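PDB 2EBA: putative glutaryl-CoA dehydrogenase from Thermus thermophilus, which belongs to the acyl-CoA dehydrogenase family of flavoproteins and binds flavin-adenine dinucleotide within an assembly of four chains. Local coordinates for residues Pro32-Arg35 and Asp36-Glu39; Ala73-Gly76 and Leu77-Tyr80; Ile164-Gly167 and Asn168-His171. All blocks are in the same frame, centred on the assembly; numbering follows the deposited sequence.

In the fold
All three contacts are local, each within one continuous run of eight residues, and no two of them touch. Contacts 1 and 2 each lie within one helix of the N-terminal domain, over about two turns. Contact 1, on helix 31-39, is only partly buried, its centre about 19 Å from the centre of the chain, whereas contact 2, on helix 72-85, is wholly buried. Contact 1 mixes charged residues with a histidine-tryptophan pair; contact 2 is mainly apolar, with a sulfur against an aromatic ring. Contact 3, across the chain's centre from contact 2, is a buried turn at the end of strand 154-165 and in the loop beyond it, and the only one of the three to touch FAD.

Contact 1 (Pro32-Arg35 and Asp36-Glu39); sequences PHIR and DWWE
His33 and Trp37, one turn apart on helix 31-39, meet over a face of the indole. His33 CB stands 3.6 Å from the centroid of the Trp37 six-membered ring, 16° off its normal, a CH-pi contact. Trp37 carries CG opposite its own carbonyl carbon (chi1 -60°), which swings the indole back along the helix beneath the histidine. The imidazole is slid off to the rim: the planes are near parallel, but the centroids of the His33 ring and that six-membered ring lie 5.2 Å apart, and the rings barely overlap. Ile34 adds a looser touch, CD1 to Trp37 CE3 at 4.5 Å.

The turn beneath is held by Trp37 N to His33 O, Trp38 N to Ile34 O, and Glu39 N to Arg35 O, the last 2.8 Å and almost straight. Trp38 points the other way, towards Leu356 and Asn357 of helix 351-361 and Met205 of a second subunit; a broad apolar indole suits that buried seam. Arg35 NE, 6.6 Å from Glu39 OE1, instead makes a weak hydrogen bond to Leu347 O, and Glu39 OE2 a long, weak ion pair with Arg203 of the second subunit. Side-chain cohesion here probably rests mainly on dispersion and CH-pi attraction.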
ATOM      1  N   PRO A  32     -31.414   2.800 -16.141  1.00 20.72           N
ATOM      2  CA  PRO A  32     -31.490   2.435 -17.558  1.00 20.35           C
ATOM      3  C   PRO A  32     -30.880   3.480 -18.494  1.00 20.60           C
ATOM      4  O   PRO A  32     -30.580   3.177 -19.641  1.00 21.52           O
ATOM      5  CB  PRO A  32     -32.992   2.279 -17.804  1.00 19.83           C
ATOM      6  CG  PRO A  32     -33.496   1.838 -16.477  1.00 20.71           C
ATOM      7  CD  PRO A  32     -32.753   2.739 -15.521  1.00 20.19           C
ATOM      8  N   HIS A  33     -30.679   4.703 -18.000  1.00 20.46           N
ATOM      9  CA  HIS A  33     -30.152   5.777 -18.838  1.00 20.21           C
ATOM     10  C   HIS A  33     -28.825   6.380 -18.414  1.00 18.70           C
ATOM     11  O   HIS A  33     -28.164   7.024 -19.218  1.00 19.09           O
ATOM     12  CB  HIS A  33     -31.183   6.901 -18.912  1.00 21.96           C
ATOM     13  CG  HIS A  33     -32.586   6.414 -19.084  1.00 24.67           C
ATOM     14  ND1 HIS A  33     -33.118   6.102 -20.314  1.00 25.81           N
ATOM     15  CD2 HIS A  33     -33.541   6.115 -18.172  1.00 26.54           C
ATOM     16  CE1 HIS A  33     -34.342   5.631 -20.154  1.00 26.63           C
ATOM     17  NE2 HIS A  33     -34.623   5.626 -18.865  1.00 26.93           N
ATOM     18  N   ILE A  34     -28.436   6.184 -17.161  1.00 17.26           N
ATOM     19  CA  ILE A  34     -27.199   6.769 -16.659  1.00 17.21           C
ATOM     20  C   ILE A  34     -26.025   6.716 -17.628  1.00 17.77           C
ATOM     21  O   ILE A  34     -25.261   7.674 -17.710  1.00 16.67           O
ATOM     22  CB  ILE A  34     -26.759   6.141 -15.331  1.00 13.85           C
ATOM     23  CG1 ILE A  34     -25.702   7.032 -14.690  1.00 12.69           C
ATOM     24  CG2 ILE A  34     -26.205   4.753 -15.574  1.00 14.62           C
ATOM     25  CD1 ILE A  34     -26.187   8.463 -14.489  1.00 10.70           C
ATOM     26  N   ARG A  35     -25.868   5.610 -18.346  1.00 19.91           N
ATOM     27  CA  ARG A  35     -24.779   5.499 -19.317  1.00 23.18           C
ATOM     28  C   ARG A  35     -24.857   6.695 -20.237  1.00 22.82           C
ATOM     29  O   ARG A  35     -24.047   7.616 -20.151  1.00 24.26           O
ATOM     30  CB  ARG A  35     -24.910   4.247 -20.176  1.00 25.54           C
ATOM     31  CG  ARG A  35     -23.914   3.153 -19.881  1.00 29.96           C
ATOM     32  CD  ARG A  35     -24.571   1.996 -19.153  1.00 33.57           C
ATOM     33  NE  ARG A  35     -24.138   0.717 -19.703  1.00 38.33           N
ATOM     34  CZ  ARG A  35     -24.705  -0.454 -19.422  1.00 40.33           C
ATOM     35  NH1 ARG A  35     -25.742  -0.509 -18.592  1.00 41.53           N
ATOM     36  NH2 ARG A  35     -24.235  -1.566 -19.979  1.00 41.13           N
ATOM     37  N   ASP A  36     -25.846   6.684 -21.123  1.00 22.16           N
ATOM     38  CA  ASP A  36     -26.044   7.761 -22.071  1.00 22.02           C
ATOM     39  C   ASP A  36     -25.908   9.151 -21.459  1.00 20.00           C
ATOM     40  O   ASP A  36     -25.203   9.991 -22.010  1.00 19.82           O
ATOM     41  CB  ASP A  36     -27.401   7.592 -22.729  1.00 23.32           C
ATOM     42  CG  ASP A  36     -27.564   6.214 -23.346  1.00 24.54           C
ATOM     43  OD1 ASP A  36     -26.534   5.515 -23.507  1.00 27.15           O
ATOM     44  OD2 ASP A  36     -28.694   5.808 -23.669  1.00 26.43           O
ATOM     45  N   TRP A  37     -26.554   9.417 -20.339  1.00 18.69           N
ATOM     46  CA  TRP A  37     -26.431  10.748 -19.773  1.00 17.53           C
ATOM     47  C   TRP A  37     -24.984  11.097 -19.367  1.00 16.73           C
ATOM     48  O   TRP A  37     -24.532  12.218 -19.628  1.00 15.73           O
ATOM     49  CB  TRP A  37     -27.361  10.903 -18.575  1.00 18.00           C
ATOM     50  CG  TRP A  37     -28.819  10.710 -18.888  1.00 18.62           C
ATOM     51  CD1 TRP A  37     -29.466  10.915 -20.093  1.00 16.92           C
ATOM     52  CD2 TRP A  37     -29.843  10.364 -17.947  1.00 18.46           C
ATOM     53  NE1 TRP A  37     -30.822  10.718 -19.942  1.00 16.70           N
ATOM     54  CE2 TRP A  37     -31.081  10.382 -18.637  1.00 18.88           C
ATOM     55  CE3 TRP A  37     -29.838  10.044 -16.579  1.00 19.19           C
ATOM     56  CZ2 TRP A  37     -32.299  10.086 -18.004  1.00 19.97           C
ATOM     57  CZ3 TRP A  37     -31.041   9.752 -15.956  1.00 18.93           C
ATOM     58  CH2 TRP A  37     -32.254   9.772 -16.670  1.00 18.83           C
ATOM     59  N   TRP A  38     -24.266  10.158 -18.739  1.00 16.13           N
ATOM     60  CA  TRP A  38     -22.881  10.390 -18.319  1.00 15.77           C
ATOM     61  C   TRP A  38     -22.088  10.650 -19.612  1.00 15.66           C
ATOM     62  O   TRP A  38     -21.328  11.625 -19.721  1.00 13.99           O
ATOM     63  CB  TRP A  38     -22.328   9.151 -17.616  1.00 15.68           C
ATOM     64  CG  TRP A  38     -21.041   9.379 -16.935  1.00 15.96           C
ATOM     65  CD1 TRP A  38     -20.856   9.846 -15.662  1.00 15.10           C
ATOM     66  CD2 TRP A  38     -19.740   9.282 -17.517  1.00 15.89           C
ATOM     67  NE1 TRP A  38     -19.518  10.043 -15.412  1.00 16.48           N
ATOM     68  CE2 TRP A  38     -18.805   9.707 -16.539  1.00 16.39           C
ATOM     69  CE3 TRP A  38     -19.263   8.885 -18.780  1.00 13.12           C
ATOM     70  CZ2 TRP A  38     -17.430   9.756 -16.776  1.00 16.50           C
ATOM     71  CZ3 TRP A  38     -17.899   8.927 -19.019  1.00 14.16           C
ATOM     72  CH2 TRP A  38     -16.996   9.361 -18.017  1.00 14.94           C
ATOM     73  N   GLU A  39     -22.308   9.765 -20.583  1.00 17.49           N
ATOM     74  CA  GLU A  39     -21.663   9.824 -21.887  1.00 20.68           C
ATOM     75  C   GLU A  39     -21.852  11.178 -22.574  1.00 20.07           C
ATOM     76  O   GLU A  39     -20.870  11.790 -22.993  1.00 19.04           O
ATOM     77  CB  GLU A  39     -22.246   8.737 -22.758  1.00 23.65           C
ATOM     78  CG  GLU A  39     -21.292   7.955 -23.562  1.00 28.21           C
ATOM     79  CD  GLU A  39     -21.948   6.721 -24.135  1.00 30.95           C
ATOM     80  OE1 GLU A  39     -22.551   5.961 -23.318  1.00 36.52           O
ATOM     81  OE2 GLU A  39     -21.846   6.514 -25.362  1.00 33.42           O
TER

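Contact 2 (Ala73-Gly76 and Leu77-Tyr80); sequences AAYG and LICY
Tyr75 and Cys79, a turn apart on the buried helix 72-85, form a cysteine sulfur-aromatic contact. Cys79 SG comes to 3.6 Å from Tyr75 CE1 and 4.2 Å from the ring centroid, approaching obliquely at 32° from the ring normal. Both torsions serve this meeting. In Tyr75 the ring carbon CG is turned opposite the main-chain nitrogen (chi1 170°), while the thiol of Cys79 bends back towards the preceding turn. A polarisable sulfur suits a place against an aromatic ring. The phenol's polar end is satisfied separately, by a hydrogen bond between Tyr75 OH and Ser98 OG.

This stretch belongs to the helical N-terminal domain of the acyl-CoA dehydrogenase family, and other helices surround it. Ala73, Ala74, Leu77 and Ile78 face helix 13-29, where the small methyls of Ala73 and Ala74 touch Glu15 and Val18, while Tyr80 reaches helix 235-269, its hydroxyl hydrogen-bonded to Glu257 and to His294.

Along the backbone, Leu77 N, Ile78 N, Cys79 N and Tyr80 N donate in order to the carbonyls of Ala73, Ala74, Tyr75 and Gly76. The bond from Leu77 N to Ala73 O measures 2.7 Å, and Ile78 N also makes a weak bond to Tyr75 O. Ile78 holds CG1 in the crowded position between its own N and carbonyl carbon (chi1 80°). Its two branches thereby straddle successive carbonyls, CG2 lying 3.0 Å from Ala74 O and CG1 3.2 Å from Tyr75 O. The same CG1 also reaches towards Tyr75 CD1, at 4.3 Å.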
ATOM      1  N   ALA A  73     -30.160   8.682   9.172  1.00 15.67           N
ATOM      2  CA  ALA A  73     -29.874   7.385   8.583  1.00 14.95           C
ATOM      3  C   ALA A  73     -30.618   7.306   7.241  1.00 15.53           C
ATOM      4  O   ALA A  73     -30.061   6.871   6.229  1.00 14.80           O
ATOM      5  CB  ALA A  73     -30.334   6.275   9.519  1.00 11.38           C
ATOM      6  N   ALA A  74     -31.869   7.755   7.236  1.00 15.61           N
ATOM      7  CA  ALA A  74     -32.690   7.736   6.029  1.00 15.57           C
ATOM      8  C   ALA A  74     -32.078   8.606   4.938  1.00 15.77           C
ATOM      9  O   ALA A  74     -32.116   8.244   3.765  1.00 15.30           O
ATOM     10  CB  ALA A  74     -34.125   8.211   6.348  1.00 15.38           C
ATOM     11  N   TYR A  75     -31.528   9.754   5.322  1.00 15.57           N
ATOM     12  CA  TYR A  75     -30.888  10.651   4.364  1.00 14.80           C
ATOM     13  C   TYR A  75     -29.675   9.906   3.826  1.00 15.34           C
ATOM     14  O   TYR A  75     -29.458   9.839   2.620  1.00 15.23           O
ATOM     15  CB  TYR A  75     -30.473  11.959   5.060  1.00 14.40           C
ATOM     16  CG  TYR A  75     -29.588  12.904   4.247  1.00 13.41           C
ATOM     17  CD1 TYR A  75     -29.841  13.155   2.896  1.00 12.60           C
ATOM     18  CD2 TYR A  75     -28.519  13.572   4.849  1.00 12.21           C
ATOM     19  CE1 TYR A  75     -29.048  14.047   2.173  1.00 11.14           C
ATOM     20  CE2 TYR A  75     -27.726  14.459   4.141  1.00 11.40           C
ATOM     21  CZ  TYR A  75     -27.992  14.693   2.803  1.00 13.14           C
ATOM     22  OH  TYR A  75     -27.186  15.556   2.092  1.00 12.74           O
ATOM     23  N   GLY A  76     -28.900   9.326   4.740  1.00 15.84           N
ATOM     24  CA  GLY A  76     -27.725   8.576   4.345  1.00 14.99           C
ATOM     25  C   GLY A  76     -28.113   7.472   3.391  1.00 13.63           C
ATOM     26  O   GLY A  76     -27.431   7.232   2.404  1.00 11.76           O
ATOM     27  N   LEU A  77     -29.227   6.810   3.684  1.00 13.53           N
ATOM     28  CA  LEU A  77     -29.727   5.721   2.858  1.00 12.29           C
ATOM     29  C   LEU A  77     -30.176   6.152   1.470  1.00 13.01           C
ATOM     30  O   LEU A  77     -30.068   5.375   0.536  1.00 13.85           O
ATOM     31  CB  LEU A  77     -30.877   4.989   3.560  1.00 10.33           C
ATOM     32  CG  LEU A  77     -30.496   4.124   4.772  1.00 11.37           C
ATOM     33  CD1 LEU A  77     -31.743   3.656   5.521  1.00  9.46           C
ATOM     34  CD2 LEU A  77     -29.679   2.940   4.306  1.00  6.27           C
ATOM     35  N   ILE A  78     -30.695   7.364   1.307  1.00 13.32           N
ATOM     36  CA  ILE A  78     -31.101   7.749  -0.029  1.00 14.41           C
ATOM     37  C   ILE A  78     -29.834   8.112  -0.809  1.00 13.61           C
ATOM     38  O   ILE A  78     -29.733   7.869  -2.010  1.00 11.42           O
ATOM     39  CB  ILE A  78     -32.113   8.939  -0.048  1.00 16.17           C
ATOM     40  CG1 ILE A  78     -31.387  10.255   0.129  1.00 18.45           C
ATOM     41  CG2 ILE A  78     -33.170   8.765   1.014  1.00 15.75           C
ATOM     42  CD1 ILE A  78     -31.450  11.086  -1.104  1.00 19.12           C
ATOM     43  N   CYS A  79     -28.860   8.686  -0.113  1.00 12.40           N
ATOM     44  CA  CYS A  79     -27.602   9.044  -0.754  1.00 12.57           C
ATOM     45  C   CYS A  79     -26.940   7.776  -1.268  1.00 12.89           C
ATOM     46  O   CYS A  79     -26.389   7.747  -2.370  1.00 13.63           O
ATOM     47  CB  CYS A  79     -26.686   9.752   0.241  1.00 11.50           C
ATOM     48  SG  CYS A  79     -27.139  11.461   0.510  1.00  8.09           S
ATOM     49  N   TYR A  80     -27.018   6.729  -0.454  1.00 12.38           N
ATOM     50  CA  TYR A  80     -26.464   5.412  -0.758  1.00 11.16           C
ATOM     51  C   TYR A  80     -26.991   4.915  -2.108  1.00 11.47           C
ATOM     52  O   TYR A  80     -26.233   4.589  -3.032  1.00  7.14           O
ATOM     53  CB  TYR A  80     -26.881   4.432   0.354  1.00 11.79           C
ATOM     54  CG  TYR A  80     -26.279   3.053   0.247  1.00 10.11           C
ATOM     55  CD1 TYR A  80     -25.063   2.750   0.870  1.00 12.13           C
ATOM     56  CD2 TYR A  80     -26.894   2.061  -0.515  1.00  9.44           C
ATOM     57  CE1 TYR A  80     -24.475   1.493   0.737  1.00 11.03           C
ATOM     58  CE2 TYR A  80     -26.314   0.801  -0.660  1.00 10.60           C
ATOM     59  CZ  TYR A  80     -25.103   0.527  -0.029  1.00 11.38           C
ATOM     60  OH  TYR A  80     -24.519  -0.710  -0.146  1.00 12.16           O
TER

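Contact 3 (Ile164-Gly167 and Asn168-His171). With FAD (flavin-adenine dinucleotide), chain I.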
ATOM      1  N   ILE A 164     -18.638  25.114  -9.260  1.00 17.17           N
ATOM      2  CA  ILE A 164     -19.850  25.113  -8.447  1.00 16.63           C
ATOM      3  C   ILE A 164     -20.934  24.238  -9.052  1.00 16.30           C
ATOM      4  O   ILE A 164     -21.392  24.494 -10.168  1.00 16.28           O
ATOM      5  CB  ILE A 164     -20.384  26.541  -8.280  1.00 16.10           C
ATOM      6  CG1 ILE A 164     -19.245  27.446  -7.801  1.00 15.31           C
ATOM      7  CG2 ILE A 164     -21.556  26.560  -7.296  1.00 15.91           C
ATOM      8  CD1 ILE A 164     -18.516  26.943  -6.575  1.00 10.46           C
ATOM      9  N   THR A 165     -21.335  23.203  -8.315  1.00 15.29           N
ATOM     10  CA  THR A 165     -22.376  22.286  -8.768  1.00 15.35           C
ATOM     11  C   THR A 165     -23.694  23.028  -8.872  1.00 14.88           C
ATOM     12  O   THR A 165     -23.982  23.907  -8.062  1.00 14.08           O
ATOM     13  CB  THR A 165     -22.541  21.109  -7.791  1.00 15.62           C
ATOM     14  OG1 THR A 165     -21.327  20.357  -7.759  1.00 16.81           O
ATOM     15  CG2 THR A 165     -23.676  20.196  -8.217  1.00 14.69           C
ATOM     16  N   ASN A 166     -24.487  22.666  -9.876  1.00 15.35           N
ATOM     17  CA  ASN A 166     -25.777  23.301 -10.123  1.00 15.52           C
ATOM     18  C   ASN A 166     -25.618  24.769 -10.493  1.00 15.46           C
ATOM     19  O   ASN A 166     -26.589  25.525 -10.461  1.00 15.37           O
ATOM     20  CB  ASN A 166     -26.684  23.195  -8.887  1.00 16.13           C
ATOM     21  CG  ASN A 166     -27.193  21.788  -8.658  1.00 15.34           C
ATOM     22  OD1 ASN A 166     -27.116  20.941  -9.551  1.00 14.64           O
ATOM     23  ND2 ASN A 166     -27.736  21.537  -7.467  1.00 11.76           N
ATOM     24  N   GLY A 167     -24.395  25.168 -10.829  1.00 15.75           N
ATOM     25  CA  GLY A 167     -24.123  26.544 -11.200  1.00 17.31           C
ATOM     26  C   GLY A 167     -25.076  27.126 -12.232  1.00 18.96           C
ATOM     27  O   GLY A 167     -25.549  28.252 -12.064  1.00 19.39           O
ATOM     28  N   ASN A 168     -25.364  26.370 -13.295  1.00 19.64           N
ATOM     29  CA  ASN A 168     -26.278  26.827 -14.351  1.00 18.95           C
ATOM     30  C   ASN A 168     -27.744  26.387 -14.212  1.00 19.87           C
ATOM     31  O   ASN A 168     -28.572  26.705 -15.066  1.00 20.41           O
ATOM     32  CB  ASN A 168     -25.769  26.398 -15.733  1.00 16.07           C
ATOM     33  CG  ASN A 168     -24.651  27.271 -16.230  1.00 13.73           C
ATOM     34  OD1 ASN A 168     -23.556  27.273 -15.674  1.00 15.31           O
ATOM     35  ND2 ASN A 168     -24.922  28.030 -17.279  1.00 11.52           N
ATOM     36  N   LEU A 169     -28.072  25.660 -13.150  1.00 20.39           N
ATOM     37  CA  LEU A 169     -29.445  25.219 -12.943  1.00 20.08           C
ATOM     38  C   LEU A 169     -30.093  26.082 -11.867  1.00 19.35           C
ATOM     39  O   LEU A 169     -31.310  26.274 -11.853  1.00 19.53           O
ATOM     40  CB  LEU A 169     -29.480  23.752 -12.478  1.00 20.20           C
ATOM     41  CG  LEU A 169     -28.913  22.611 -13.331  1.00 19.98           C
ATOM     42  CD1 LEU A 169     -28.991  21.300 -12.549  1.00 21.20           C
ATOM     43  CD2 LEU A 169     -29.693  22.493 -14.617  1.00 20.21           C
ATOM     44  N   ALA A 170     -29.258  26.620 -10.983  1.00 20.27           N
ATOM     45  CA  ALA A 170     -29.707  27.404  -9.838  1.00 20.20           C
ATOM     46  C   ALA A 170     -30.344  28.762 -10.070  1.00 20.17           C
ATOM     47  O   ALA A 170     -29.935  29.520 -10.945  1.00 19.68           O
ATOM     48  CB  ALA A 170     -28.555  27.555  -8.850  1.00 17.32           C
ATOM     49  N   HIS A 171     -31.358  29.054  -9.261  1.00 21.30           N
ATOM     50  CA  HIS A 171     -32.034  30.342  -9.294  1.00 21.76           C
ATOM     51  C   HIS A 171     -31.459  31.072  -8.091  1.00 21.28           C
ATOM     52  O   HIS A 171     -31.378  32.297  -8.069  1.00 22.07           O
ATOM     53  CB  HIS A 171     -33.540  30.209  -9.091  1.00 23.59           C
ATOM     54  CG  HIS A 171     -34.167  29.130  -9.910  1.00 27.61           C
ATOM     55  ND1 HIS A 171     -34.202  27.813  -9.500  1.00 29.01           N
ATOM     56  CD2 HIS A 171     -34.781  29.168 -11.116  1.00 29.00           C
ATOM     57  CE1 HIS A 171     -34.814  27.086 -10.419  1.00 29.48           C
ATOM     58  NE2 HIS A 171     -35.175  27.884 -11.409  1.00 31.32           N
TER
HETATM   59  PA  FAD I1001      -6.220  22.703  -4.170  1.00 19.11           P
HETATM   60  O1A FAD I1001      -5.147  23.581  -4.777  1.00 23.20           O
HETATM   61  O2A FAD I1001      -6.993  23.158  -2.958  1.00 22.17           O
HETATM   62  O5B FAD I1001      -5.551  21.251  -3.902  1.00 19.05           O
HETATM   63  C5B FAD I1001      -4.738  20.603  -4.732  1.00 21.29           C
HETATM   64  C4B FAD I1001      -3.884  19.489  -4.184  1.00 22.72           C
HETATM   65  O4B FAD I1001      -3.158  19.977  -2.857  1.00 20.09           O
HETATM   66  C3B FAD I1001      -4.869  18.533  -3.318  1.00 19.33           C
HETATM   67  O3B FAD I1001      -4.184  17.287  -3.264  1.00 18.44           O
HETATM   68  C2B FAD I1001      -4.841  18.901  -1.816  1.00 20.11           C
HETATM   69  O2B FAD I1001      -4.874  17.800  -0.991  1.00 19.31           O
HETATM   70  C1B FAD I1001      -3.421  19.397  -1.710  1.00 19.08           C
HETATM   71  N9A FAD I1001      -3.422  20.413  -0.572  1.00 16.95           N
HETATM   72  C8A FAD I1001      -4.110  21.544  -0.538  1.00 19.98           C
HETATM   73  N7A FAD I1001      -3.794  22.164   0.648  1.00 20.81           N
HETATM   74  C5A FAD I1001      -2.895  21.399   1.326  1.00 18.20           C
HETATM   75  C6A FAD I1001      -2.212  21.517   2.582  1.00 17.32           C
HETATM   76  N6A FAD I1001      -2.412  22.569   3.393  1.00 16.52           N
HETATM   77  N1A FAD I1001      -1.341  20.527   2.967  1.00 15.54           N
HETATM   78  C2A FAD I1001      -1.114  19.437   2.173  1.00 15.17           C
HETATM   79  N3A FAD I1001      -1.756  19.300   0.967  1.00 15.74           N
HETATM   80  C4A FAD I1001      -2.638  20.271   0.524  1.00 19.13           C
HETATM   81  N1  FAD I1001     -16.816  23.699  -4.332  1.00 21.85           N
HETATM   82  C2  FAD I1001     -17.889  24.374  -3.798  1.00 21.03           C
HETATM   83  O2  FAD I1001     -17.707  25.267  -2.953  1.00 22.29           O
HETATM   84  N3  FAD I1001     -19.161  24.070  -4.199  1.00 20.70           N
HETATM   85  C4  FAD I1001     -19.387  23.091  -5.138  1.00 20.59           C
HETATM   86  O4  FAD I1001     -20.554  22.839  -5.500  1.00 19.19           O
HETATM   87  C4X FAD I1001     -18.301  22.389  -5.701  1.00 21.41           C
HETATM   88  N5  FAD I1001     -18.497  21.419  -6.662  1.00 22.71           N
HETATM   89  C5X FAD I1001     -17.440  20.759  -7.241  1.00 22.56           C
HETATM   90  C6  FAD I1001     -17.677  19.793  -8.253  1.00 21.81           C
HETATM   91  C7  FAD I1001     -16.591  19.129  -8.878  1.00 22.04           C
HETATM   92  C7M FAD I1001     -16.921  18.124  -9.962  1.00 21.64           C
HETATM   93  C8  FAD I1001     -15.249  19.423  -8.479  1.00 22.38           C
HETATM   94  C8M FAD I1001     -14.032  18.764  -9.094  1.00 20.99           C
HETATM   95  C9  FAD I1001     -15.023  20.378  -7.472  1.00 22.46           C
HETATM   96  C9A FAD I1001     -16.101  21.073  -6.829  1.00 22.83           C
HETATM   97  N10 FAD I1001     -15.905  22.056  -5.835  1.00 21.96           N
HETATM   98  C10 FAD I1001     -16.980  22.712  -5.280  1.00 21.05           C
HETATM   99  C1' FAD I1001     -14.562  22.443  -5.378  1.00 21.97           C
HETATM  100  C2' FAD I1001     -13.839  21.389  -4.592  1.00 21.02           C
HETATM  101  O2' FAD I1001     -14.269  21.437  -3.241  1.00 21.62           O
HETATM  102  C3' FAD I1001     -12.371  21.646  -4.765  1.00 21.36           C
HETATM  103  O3' FAD I1001     -11.959  21.018  -5.976  1.00 21.78           O
HETATM  104  C4' FAD I1001     -11.505  21.114  -3.629  1.00 20.83           C
HETATM  105  O4' FAD I1001     -11.524  22.016  -2.519  1.00 20.46           O
HETATM  106  C5' FAD I1001     -10.068  20.954  -4.086  1.00 21.23           C
HETATM  107  O5' FAD I1001      -9.449  22.222  -4.177  1.00 20.02           O
HETATM  108  P   FAD I1001      -8.753  22.809  -5.517  1.00 17.39           P
HETATM  109  O1P FAD I1001      -9.293  22.151  -6.749  1.00 15.23           O
HETATM  110  O2P FAD I1001      -8.862  24.313  -5.448  1.00 23.56           O
HETATM  111  O3P FAD I1001      -7.237  22.312  -5.364  1.00 20.32           O
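Asn166 O gathers the backbone of the next residues, accepting from both Leu169 N and Ala170 N. The bond from Ala170 N is 2.9 Å and comes nearly head-on to the carbonyl; that from Leu169 N, at 3.1 Å, arrives from well above the carbonyl plane. The two bonds to one oxygen go with a compact coil. Just before it, a type II beta turn runs from Ile164 to Gly167, closed by Gly167 N to Ile164 O. Asn166 takes the third position with positive phi (64°), a conformation that asparagine tolerates better than most residues, and Gly167, having no side chain, fits close against Ile164 O.

Van der Waals contact is slight. Asn166 OD1 lies 3.6 Å from Leu169 CD1, the two side chains crossing at a slant, and Ala170 CB sits 3.3 Å from Asn166 O.

FAD is met by the strand end. Thr165 N donates to FAD O4 in a nearly straight bond of 2.9 Å. The same threonine holds OG1 opposite its carbonyl carbon (chi1 -63°), which brings the hydroxyl to 3.2 Å from FAD N5. Ile164 CD1 rests 3.8 Å from FAD N3, a branched apolar chain beside the flat flavin.

Asparagine amides tie the turn to its surroundings: Asn166 ND2 bonds to Gly127 O, and Asn168 OD1 to Ser213 OG. The coil links strand 154-165 to strand 172-178, with Asn166 and Ala170 against Cys128 of strand 127-130 and with Phe92 and Val95 of helix 87-107 packed on Asn166.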